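Local coordinates for protein neuraminidase (Influenza A virus, PDB 4GDI) that forms a tetrameric neuraminidase-like beta-propeller, predicted to remove terminal sialic acid but carrying a diverged putative active site, at residues K12-E17 / T204-I209; S158-V163 / F227-N232; Y45-L50 / N149-C154. One frame throughout, in Å; residues are numbered along the deposited sequence.

Contact 1 (K12-E17 / T204-I209); sequences KSQMCE and TINNLI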
loop_
_atom_site.group_PDB
_atom_site.type_symbol
_atom_site.label_atom_id
_atom_site.label_comp_id
_atom_site.label_asym_id
_atom_site.label_seq_id
_atom_site.Cartn_x
_atom_site.Cartn_y
_atom_site.Cartn_z
ATOM N N LYS A 12 22.865 -18.868 11.226
ATOM C CA LYS A 12 23.601 -19.867 10.473
ATOM C C LYS A 12 24.812 -20.232 11.317
ATOM O O LYS A 12 25.155 -19.503 12.242
ATOM C CB LYS A 12 23.999 -19.336 9.097
ATOM C CG LYS A 12 22.831 -18.676 8.382
ATOM C CD LYS A 12 22.859 -18.873 6.881
ATOM C CE LYS A 12 21.546 -18.379 6.266
ATOM N NZ LYS A 12 21.205 -19.091 5.023
ATOM N N SER A 13 25.460 -21.345 10.988
ATOM C CA SER A 13 26.379 -22.009 11.913
ATOM C C SER A 13 27.663 -21.238 12.194
ATOM O O SER A 13 28.292 -21.428 13.224
ATOM C CB SER A 13 26.714 -23.423 11.407
ATOM O OG SER A 13 27.344 -23.379 10.135
ATOM N N GLN A 14 28.071 -20.374 11.280
ATOM C CA GLN A 14 29.250 -19.562 11.524
ATOM C C GLN A 14 29.007 -18.165 10.983
ATOM O O GLN A 14 28.262 -17.989 10.031
ATOM C CB GLN A 14 30.477 -20.172 10.842
ATOM C CG GLN A 14 30.844 -21.573 11.336
ATOM C CD GLN A 14 31.291 -21.587 12.795
ATOM O OE1 GLN A 14 31.795 -20.586 13.313
ATOM N NE2 GLN A 14 31.101 -22.724 13.464
ATOM N N MET A 15 29.640 -17.180 11.599
ATOM C CA MET A 15 29.561 -15.815 11.114
ATOM C C MET A 15 30.402 -15.665 9.863
ATOM O O MET A 15 31.474 -16.248 9.768
ATOM C CB MET A 15 30.074 -14.850 12.171
ATOM C CG MET A 15 29.947 -13.382 11.731
ATOM S SD MET A 15 30.268 -12.193 13.052
ATOM C CE MET A 15 28.786 -12.450 14.047
ATOM N N CYS A 16 29.922 -14.879 8.905
ATOM C CA CYS A 16 30.711 -14.592 7.714
ATOM C C CYS A 16 31.989 -13.871 8.122
ATOM O O CYS A 16 32.002 -13.118 9.099
ATOM C CB CYS A 16 29.910 -13.738 6.727
ATOM S SG CYS A 16 28.391 -14.508 6.132
ATOM N N GLU A 17 33.072 -14.109 7.394
ATOM C CA GLU A 17 34.281 -13.319 7.598
ATOM C C GLU A 17 33.959 -11.874 7.238
ATOM O O GLU A 17 33.313 -11.620 6.215
ATOM C CB GLU A 17 35.418 -13.817 6.712
ATOM C CG GLU A 17 36.171 -15.018 7.253
ATOM C CD GLU A 17 37.652 -14.954 6.916
ATOM O OE1 GLU A 17 38.005 -15.186 5.737
ATOM O OE2 GLU A 17 38.456 -14.647 7.827
ATOM N N THR A 204 23.544 -12.724 17.751
ATOM C CA THR A 204 23.728 -14.108 18.161
ATOM C C THR A 204 24.524 -14.915 17.132
ATOM O O THR A 204 24.409 -14.707 15.923
ATOM C CB THR A 204 22.390 -14.803 18.413
ATOM O OG1 THR A 204 22.638 -16.140 18.870
ATOM C CG2 THR A 204 21.559 -14.842 17.149
ATOM N N ILE A 205 25.350 -15.824 17.635
ATOM C CA ILE A 205 26.134 -16.717 16.783
ATOM C C ILE A 205 26.547 -17.945 17.585
ATOM O O ILE A 205 26.847 -17.827 18.776
ATOM C CB ILE A 205 27.397 -16.020 16.236
ATOM C CG1 ILE A 205 27.996 -16.822 15.071
ATOM C CG2 ILE A 205 28.437 -15.842 17.334
ATOM C CD1 ILE A 205 27.066 -16.966 13.871
ATOM N N ASN A 206 26.607 -19.099 16.911
ATOM C CA ASN A 206 26.637 -20.435 17.545
ATOM C C ASN A 206 26.110 -20.495 18.982
ATOM O O ASN A 206 26.871 -20.707 19.922
ATOM C CB ASN A 206 28.021 -21.126 17.458
ATOM C CG ASN A 206 29.159 -20.177 17.132
ATOM O OD1 ASN A 206 29.456 -19.260 17.899
ATOM N ND2 ASN A 206 29.840 -20.429 16.004
ATOM N N ASN A 207 24.799 -20.314 19.130
ATOM C CA ASN A 207 24.116 -20.432 20.426
ATOM C C ASN A 207 24.594 -19.503 21.573
ATOM O O ASN A 207 24.235 -19.704 22.735
ATOM C CB ASN A 207 24.133 -21.891 20.881
ATOM C CG ASN A 207 23.322 -22.797 19.958
ATOM O OD1 ASN A 207 22.110 -22.954 20.128
ATOM N ND2 ASN A 207 23.990 -23.386 18.969
ATOM N N LEU A 208 25.372 -18.478 21.237
ATOM C CA LEU A 208 25.775 -17.452 22.198
ATOM C C LEU A 208 25.098 -16.138 21.858
ATOM O O LEU A 208 24.787 -15.879 20.698
ATOM C CB LEU A 208 27.284 -17.220 22.133
ATOM C CG LEU A 208 28.151 -18.383 22.606
ATOM C CD1 LEU A 208 29.622 -18.019 22.490
ATOM C CD2 LEU A 208 27.792 -18.731 24.039
ATOM N N ILE A 209 24.876 -15.313 22.870
ATOM C CA ILE A 209 24.354 -13.980 22.658
ATOM C C ILE A 209 25.477 -13.055 23.120
ATOM O O ILE A 209 26.027 -13.239 24.199
ATOM C CB ILE A 209 23.065 -13.707 23.468
ATOM C CG1 ILE A 209 21.954 -14.732 23.148
ATOM C CG2 ILE A 209 22.550 -12.271 23.193
ATOM C CD1 ILE A 209 22.143 -16.090 23.801
#
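A tight beta hairpin at the edge of a propeller blade meets the N-terminal loop here, with Ile205 and Asn206 of the hairpin set against Lys12 to Met15. The hairpin joins strands 200-205 and 208-214. The loop runs just ahead of strand 20-25, an edge strand of another four-stranded antiparallel sheet.

Ile205 carries most of the packing. Its CG1 is anti to the backbone N, with chi1 -165°, and this branch reaches out to the loop. The terminal methyl CD1 meets backbone more than side chain. It lies 3.4 Å from Met15 N and 3.6 Å from Lys12 O. Its nearest side-chain partner is Met15 CB, at 4.1 Å. The methyl thus sits in the bend of the loop. Gln335 makes backbone hydrogen bonds with Gln14 and Cys16. Cys16 is also tied down by its disulfide to Cys334.

The polar part is thinner. The amide of Asn206 reaches to the loop backbone, where ND2 gives a weak hydrogen bond to Ser13 O at 3.3 Å, with an N-H...O angle of 136°. The side chain of Gln14 passes close by, and the two amide planes are 52° apart. This polar edge is exposed, whereas Ile205 is buried.

The hairpin is held from within. Only Asn206 and Asn207 separate the paired residues, and both have positive phi. Ile205 N bonds to Leu208 O, and Leu208 N returns a bond of 2.9 Å to Ile205 O. Thr204 adds a side-chain bond: its OG1 donates to Leu208 O at 2.8 Å from above the carbonyl plane, and the same oxygen also accepts from Ile205 N.

Contact 2 (S158-V163 / F227-N232); sequences SCFVIV and FTKELN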
loop_
_atom_site.group_PDB
_atom_site.type_symbol
_atom_site.label_atom_id
_atom_site.label_comp_id
_atom_site.label_asym_id
_atom_site.label_seq_id
_atom_site.Cartn_x
_atom_site.Cartn_y
_atom_site.Cartn_z
ATOM N N SER A 158 13.302 -19.237 21.668
ATOM C CA SER A 158 13.541 -18.463 22.890
ATOM C C SER A 158 14.120 -17.085 22.540
ATOM O O SER A 158 15.126 -16.998 21.835
ATOM C CB SER A 158 14.527 -19.193 23.813
ATOM O OG SER A 158 14.013 -20.425 24.282
ATOM N N CYS A 159 13.507 -16.022 23.045
ATOM C CA CYS A 159 13.988 -14.661 22.784
ATOM C C CYS A 159 14.544 -14.004 24.058
ATOM O O CYS A 159 13.939 -14.078 25.127
ATOM C CB CYS A 159 12.858 -13.815 22.194
ATOM S SG CYS A 159 12.223 -14.456 20.596
ATOM N N PHE A 160 15.692 -13.348 23.935
ATOM C CA PHE A 160 16.369 -12.778 25.095
ATOM C C PHE A 160 16.482 -11.264 24.960
ATOM O O PHE A 160 16.716 -10.749 23.869
ATOM C CB PHE A 160 17.761 -13.387 25.222
ATOM C CG PHE A 160 17.749 -14.882 25.321
ATOM C CD1 PHE A 160 17.656 -15.664 24.182
ATOM C CD2 PHE A 160 17.847 -15.507 26.559
ATOM C CE1 PHE A 160 17.645 -17.061 24.270
ATOM C CE2 PHE A 160 17.830 -16.907 26.653
ATOM C CZ PHE A 160 17.725 -17.675 25.503
ATOM N N VAL A 161 16.298 -10.552 26.065
ATOM C CA VAL A 161 16.418 -9.101 26.053
ATOM C C VAL A 161 16.976 -8.636 27.387
ATOM O O VAL A 161 16.723 -9.253 28.418
ATOM C CB VAL A 161 15.074 -8.440 25.784
ATOM C CG1 VAL A 161 14.081 -8.763 26.898
ATOM C CG2 VAL A 161 15.231 -6.947 25.623
ATOM N N ILE A 162 17.772 -7.575 27.348
ATOM C CA ILE A 162 18.298 -6.950 28.554
ATOM C C ILE A 162 17.334 -5.863 29.020
ATOM O O ILE A 162 17.001 -4.961 28.262
ATOM C CB ILE A 162 19.685 -6.302 28.319
ATOM C CG1 ILE A 162 20.663 -7.308 27.686
ATOM C CG2 ILE A 162 20.256 -5.777 29.623
ATOM C CD1 ILE A 162 20.786 -8.590 28.440
ATOM N N VAL A 163 16.881 -5.963 30.264
ATOM C CA VAL A 163 16.036 -4.936 30.866
ATOM C C VAL A 163 16.775 -4.258 32.025
ATOM O O VAL A 163 17.389 -4.934 32.851
ATOM C CB VAL A 163 14.741 -5.556 31.414
ATOM C CG1 VAL A 163 13.928 -4.518 32.165
ATOM C CG2 VAL A 163 13.921 -6.173 30.285
ATOM N N PHE A 227 26.586 -14.210 26.814
ATOM C CA PHE A 227 25.770 -15.146 27.564
ATOM C C PHE A 227 25.197 -16.256 26.699
ATOM O O PHE A 227 25.205 -16.161 25.477
ATOM C CB PHE A 227 24.695 -14.411 28.381
ATOM C CG PHE A 227 23.573 -13.798 27.576
ATOM C CD1 PHE A 227 22.412 -14.513 27.322
ATOM C CD2 PHE A 227 23.635 -12.471 27.158
ATOM C CE1 PHE A 227 21.358 -13.942 26.629
ATOM C CE2 PHE A 227 22.579 -11.891 26.471
ATOM C CZ PHE A 227 21.437 -12.624 26.207
ATOM N N THR A 228 24.772 -17.332 27.354
ATOM C CA THR A 228 24.250 -18.511 26.680
ATOM C C THR A 228 22.727 -18.571 26.764
ATOM O O THR A 228 22.085 -17.800 27.502
ATOM C CB THR A 228 24.795 -19.806 27.299
ATOM O OG1 THR A 228 24.210 -20.008 28.596
ATOM C CG2 THR A 228 26.331 -19.773 27.432
ATOM N N LYS A 229 22.155 -19.504 26.014
ATOM C CA LYS A 229 20.734 -19.804 26.096
ATOM C C LYS A 229 20.314 -20.189 27.508
ATOM O O LYS A 229 19.148 -20.106 27.841
ATOM C CB LYS A 229 20.382 -20.964 25.160
ATOM C CG LYS A 229 19.983 -20.554 23.768
ATOM C CD LYS A 229 19.413 -21.750 23.009
ATOM C CE LYS A 229 17.893 -21.820 23.134
ATOM N NZ LYS A 229 17.364 -23.149 22.730
ATOM N N GLU A 230 21.258 -20.640 28.329
ATOM C CA GLU A 230 20.951 -21.051 29.702
ATOM C C GLU A 230 21.168 -19.923 30.723
ATOM O O GLU A 230 21.052 -20.137 31.930
ATOM C CB GLU A 230 21.808 -22.258 30.076
ATOM C CG GLU A 230 21.598 -23.456 29.144
ATOM C CD GLU A 230 20.128 -23.896 29.038
ATOM O OE1 GLU A 230 19.336 -23.722 30.011
ATOM O OE2 GLU A 230 19.766 -24.409 27.957
ATOM N N LEU A 231 21.486 -18.731 30.224
ATOM C CA LEU A 231 21.672 -17.525 31.041
ATOM C C LEU A 231 22.946 -17.536 31.861
ATOM O O LEU A 231 23.100 -16.736 32.776
ATOM C CB LEU A 231 20.472 -17.242 31.942
ATOM C CG LEU A 231 19.159 -17.103 31.159
ATOM C CD1 LEU A 231 18.019 -16.621 32.055
ATOM C CD2 LEU A 231 19.325 -16.171 29.976
ATOM N N ASN A 232 23.875 -18.422 31.515
ATOM C CA ASN A 232 25.242 -18.255 31.971
ATOM C C ASN A 232 25.881 -17.089 31.249
ATOM O O ASN A 232 25.558 -16.830 30.095
ATOM C CB ASN A 232 26.022 -19.533 31.764
ATOM C CG ASN A 232 25.689 -20.543 32.815
ATOM O OD1 ASN A 232 25.780 -20.242 33.997
ATOM N ND2 ASN A 232 25.252 -21.721 32.406
HETATM O O HOH W 1 14.570 -22.671 22.407
#
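The ring of Phe227 turns its edge toward the face of Phe160 in an offset edge-to-face pair. The centroids are 5.9 Å apart and the planes meet at 62°. Phe227 CE1 comes 3.8 Å from Phe160 CD2, and Phe160 CB lies in the plane of the Phe227 ring at its edge. The rim of Phe160 has other neighbours near its plane. Leu231 CD2 stands 3.7 Å from Phe160 CE2, and the carbonyl oxygen of Lys229 touches the same edge. Phe160 CZ also meets the chain of Lys229 at CG, 4.0 Å away. Ile162 CD1 packs obliquely against the Phe227 ring.

These side chains pack at the interface of two neighbouring blades of the beta-propeller. Phe160 and Ile162 come from strand 158-165. Phe227 comes from strand 224-228, which then runs into a type I turn from Thr228 to Leu231. The turn is closed by Leu231 N to Thr228 O. Thr228 OG1 also accepts from Glu230 N at 3.0 Å, an ST turn.

A polar link runs beside the rings. Lys229 is bent at chi3 (93°), and its NZ donates to a water at 2.9 Å. That water is hydrogen-bonded to Ser158 OG. Lys229 NZ also forms a salt bridge with Glu156, and Ser158 OG is hydrogen-bonded to Glu178 OE2.

Contact 3 (Y45-L50 / N149-C154); sequences YVSCDL and NSECIC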
loop_
_atom_site.group_PDB
_atom_site.type_symbol
_atom_site.label_atom_id
_atom_site.label_comp_id
_atom_site.label_asym_id
_atom_site.label_seq_id
_atom_site.Cartn_x
_atom_site.Cartn_y
_atom_site.Cartn_z
ATOM N N TYR A 45 15.825 1.722 15.686
ATOM C CA TYR A 45 16.710 0.587 15.457
ATOM C C TYR A 45 16.093 -0.285 14.371
ATOM O O TYR A 45 14.963 -0.054 13.949
ATOM C CB TYR A 45 16.939 -0.216 16.749
ATOM C CG TYR A 45 15.661 -0.748 17.388
ATOM C CD1 TYR A 45 14.917 0.042 18.245
ATOM C CD2 TYR A 45 15.211 -2.036 17.121
ATOM C CE1 TYR A 45 13.754 -0.423 18.833
ATOM C CE2 TYR A 45 14.044 -2.526 17.711
ATOM C CZ TYR A 45 13.325 -1.710 18.567
ATOM O OH TYR A 45 12.177 -2.160 19.144
ATOM N N VAL A 46 16.826 -1.298 13.935
ATOM C CA VAL A 46 16.371 -2.120 12.834
ATOM C C VAL A 46 16.169 -3.560 13.291
ATOM O O VAL A 46 16.935 -4.066 14.107
ATOM C CB VAL A 46 17.386 -2.102 11.661
ATOM C CG1 VAL A 46 16.942 -3.090 10.575
ATOM C CG2 VAL A 46 17.540 -0.689 11.083
ATOM N N SER A 47 15.161 -4.228 12.738
ATOM C CA SER A 47 14.975 -5.666 12.983
ATOM C C SER A 47 14.193 -6.261 11.817
ATOM O O SER A 47 13.340 -5.593 11.227
ATOM C CB SER A 47 14.244 -5.894 14.318
ATOM O OG SER A 47 14.390 -7.224 14.784
ATOM N N CYS A 48 14.479 -7.516 11.493
ATOM C CA CYS A 48 13.972 -8.131 10.267
ATOM C C CYS A 48 13.121 -9.377 10.530
ATOM O O CYS A 48 13.334 -10.092 11.523
ATOM C CB CYS A 48 15.151 -8.536 9.374
ATOM S SG CYS A 48 16.520 -7.333 9.294
ATOM N N ASP A 49 12.157 -9.633 9.648
ATOM C CA ASP A 49 11.514 -10.938 9.617
ATOM C C ASP A 49 12.328 -11.799 8.664
ATOM O O ASP A 49 13.492 -11.481 8.414
ATOM C CB ASP A 49 9.999 -10.861 9.263
ATOM C CG ASP A 49 9.707 -10.187 7.912
ATOM O OD1 ASP A 49 10.536 -10.229 6.960
ATOM O OD2 ASP A 49 8.603 -9.614 7.812
ATOM N N LEU A 50 11.756 -12.887 8.148
ATOM C CA LEU A 50 12.509 -13.763 7.244
ATOM C C LEU A 50 12.581 -13.227 5.817
ATOM O O LEU A 50 13.249 -13.801 4.959
ATOM C CB LEU A 50 11.908 -15.168 7.213
ATOM C CG LEU A 50 11.868 -15.922 8.542
ATOM C CD1 LEU A 50 11.333 -17.341 8.330
ATOM C CD2 LEU A 50 13.245 -15.953 9.161
ATOM N N ASN A 149 16.303 -0.325 23.161
ATOM C CA ASN A 149 16.135 0.320 21.864
ATOM C C ASN A 149 17.059 -0.291 20.820
ATOM O O ASN A 149 17.740 0.393 20.067
ATOM C CB ASN A 149 16.325 1.835 21.987
ATOM C CG ASN A 149 15.463 2.423 23.077
ATOM O OD1 ASN A 149 14.240 2.226 23.095
ATOM N ND2 ASN A 149 16.091 3.092 24.026
ATOM N N SER A 150 17.064 -1.614 20.805
ATOM C CA SER A 150 17.766 -2.382 19.796
ATOM C C SER A 150 17.067 -3.732 19.766
ATOM O O SER A 150 16.351 -4.069 20.706
ATOM C CB SER A 150 19.224 -2.563 20.194
ATOM O OG SER A 150 20.019 -3.000 19.109
ATOM N N GLU A 151 17.267 -4.510 18.715
ATOM C CA GLU A 151 16.493 -5.736 18.586
ATOM C C GLU A 151 16.816 -6.714 19.686
ATOM O O GLU A 151 17.963 -6.819 20.130
ATOM C CB GLU A 151 16.681 -6.409 17.216
ATOM C CG GLU A 151 18.006 -7.102 16.970
ATOM C CD GLU A 151 18.000 -7.892 15.641
ATOM O OE1 GLU A 151 16.919 -7.994 15.021
ATOM O OE2 GLU A 151 19.058 -8.404 15.214
ATOM N N CYS A 152 15.792 -7.445 20.118
ATOM C CA CYS A 152 16.021 -8.551 21.030
ATOM C C CYS A 152 16.531 -9.751 20.215
ATOM O O CYS A 152 16.557 -9.717 18.989
ATOM C CB CYS A 152 14.779 -8.868 21.896
ATOM S SG CYS A 152 13.167 -8.735 21.126
ATOM N N ILE A 153 16.977 -10.788 20.902
ATOM C CA ILE A 153 17.679 -11.877 20.255
ATOM C C ILE A 153 16.906 -13.183 20.385
ATOM O O ILE A 153 16.674 -13.660 21.504
ATOM C CB ILE A 153 19.076 -12.073 20.890
ATOM C CG1 ILE A 153 19.938 -10.827 20.691
ATOM C CG2 ILE A 153 19.775 -13.257 20.281
ATOM C CD1 ILE A 153 20.052 -10.394 19.225
ATOM N N CYS A 154 16.517 -13.762 19.247
ATOM C CA CYS A 154 15.776 -15.041 19.236
ATOM C C CYS A 154 16.638 -16.206 18.748
ATOM O O CYS A 154 17.349 -16.096 17.754
ATOM C CB CYS A 154 14.517 -14.928 18.379
ATOM S SG CYS A 154 13.310 -13.743 18.984
HETATM O O HOH W 2 18.614 -3.630 16.151
HETATM O O HOH W 3 16.804 -8.968 12.383
#
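Tyr45 CG stands between its backbone N and carbonyl carbon, with chi1 58°, and this lays the ring against the backbone of Asn149 to Glu151. Ser47 and Glu151 meet further along. Ser47 OG is anti to its backbone N, with chi1 -163°, while Glu151 runs out straight beyond CG and carries its carboxylate to that hydroxyl.

The Tyr45 ring has Ser150 CA over one face, 3.6 Å from Tyr45 CG. Tyr45 CD1 lies 3.4 Å from Asn149 C, and Tyr45 CD2 is 3.6 Å from Glu151 N. The aromatic surface is therefore spread over peptide groups. Beyond the ring, Tyr45 OH bonds to Ser102 OG of strand 101-106.

Ser47 OG donates to Glu151 OE1 at 2.7 Å. The hydroxyl is directed at the anti lone pair of Glu151 OE1, on the side away from OE2. Two waters add bridges beside it, one from backbone to backbone, the other from the Cys48 backbone to the Glu151 carboxylate. The first donates to Val46 O and accepts from Glu151 N at 3.0 Å. The second accepts from Cys48 N at 2.9 Å and donates to Glu151 OE1 at 2.8 Å. The contact is buried in the propeller. It joins strand 44-48 to the loop leading into strand 153-155 of another blade, without direct backbone bonding between the two segments.

Glu151 OE2 accepts from Gln325 N, just after strand 317-324. Both carboxylate oxygens thus have donors, OE1 two and OE2 one. Bonds from different parts of the fold hold the group at both oxygens, which should fix its rotation about the last torsion.

Overall arrangement
The three contacts lie 15 to 16 Å apart, centre to centre, and each touches the other two. Contact 1 and contact 2 share a sheet: Ile209 N is 2.8 Å from Phe227 O, a probable hydrogen bond. Contact 2 and contact 3 share the preceding sheet, through the Cys154–Cys159 disulfide and a probable hydrogen bond from Phe160 N to Ile153 O. Contact 1 and contact 3 meet only by packing, with Thr204 CB 3.6 Å from Ile153 CG2. Contact 1 is a surface contact; the other two are buried. The Ser158 side chain of contact 2 is about 3 Å from those of Glu178 and Gln180, which belong to a calcium site of this protein, though no calcium is bound at Glu178 in this chain.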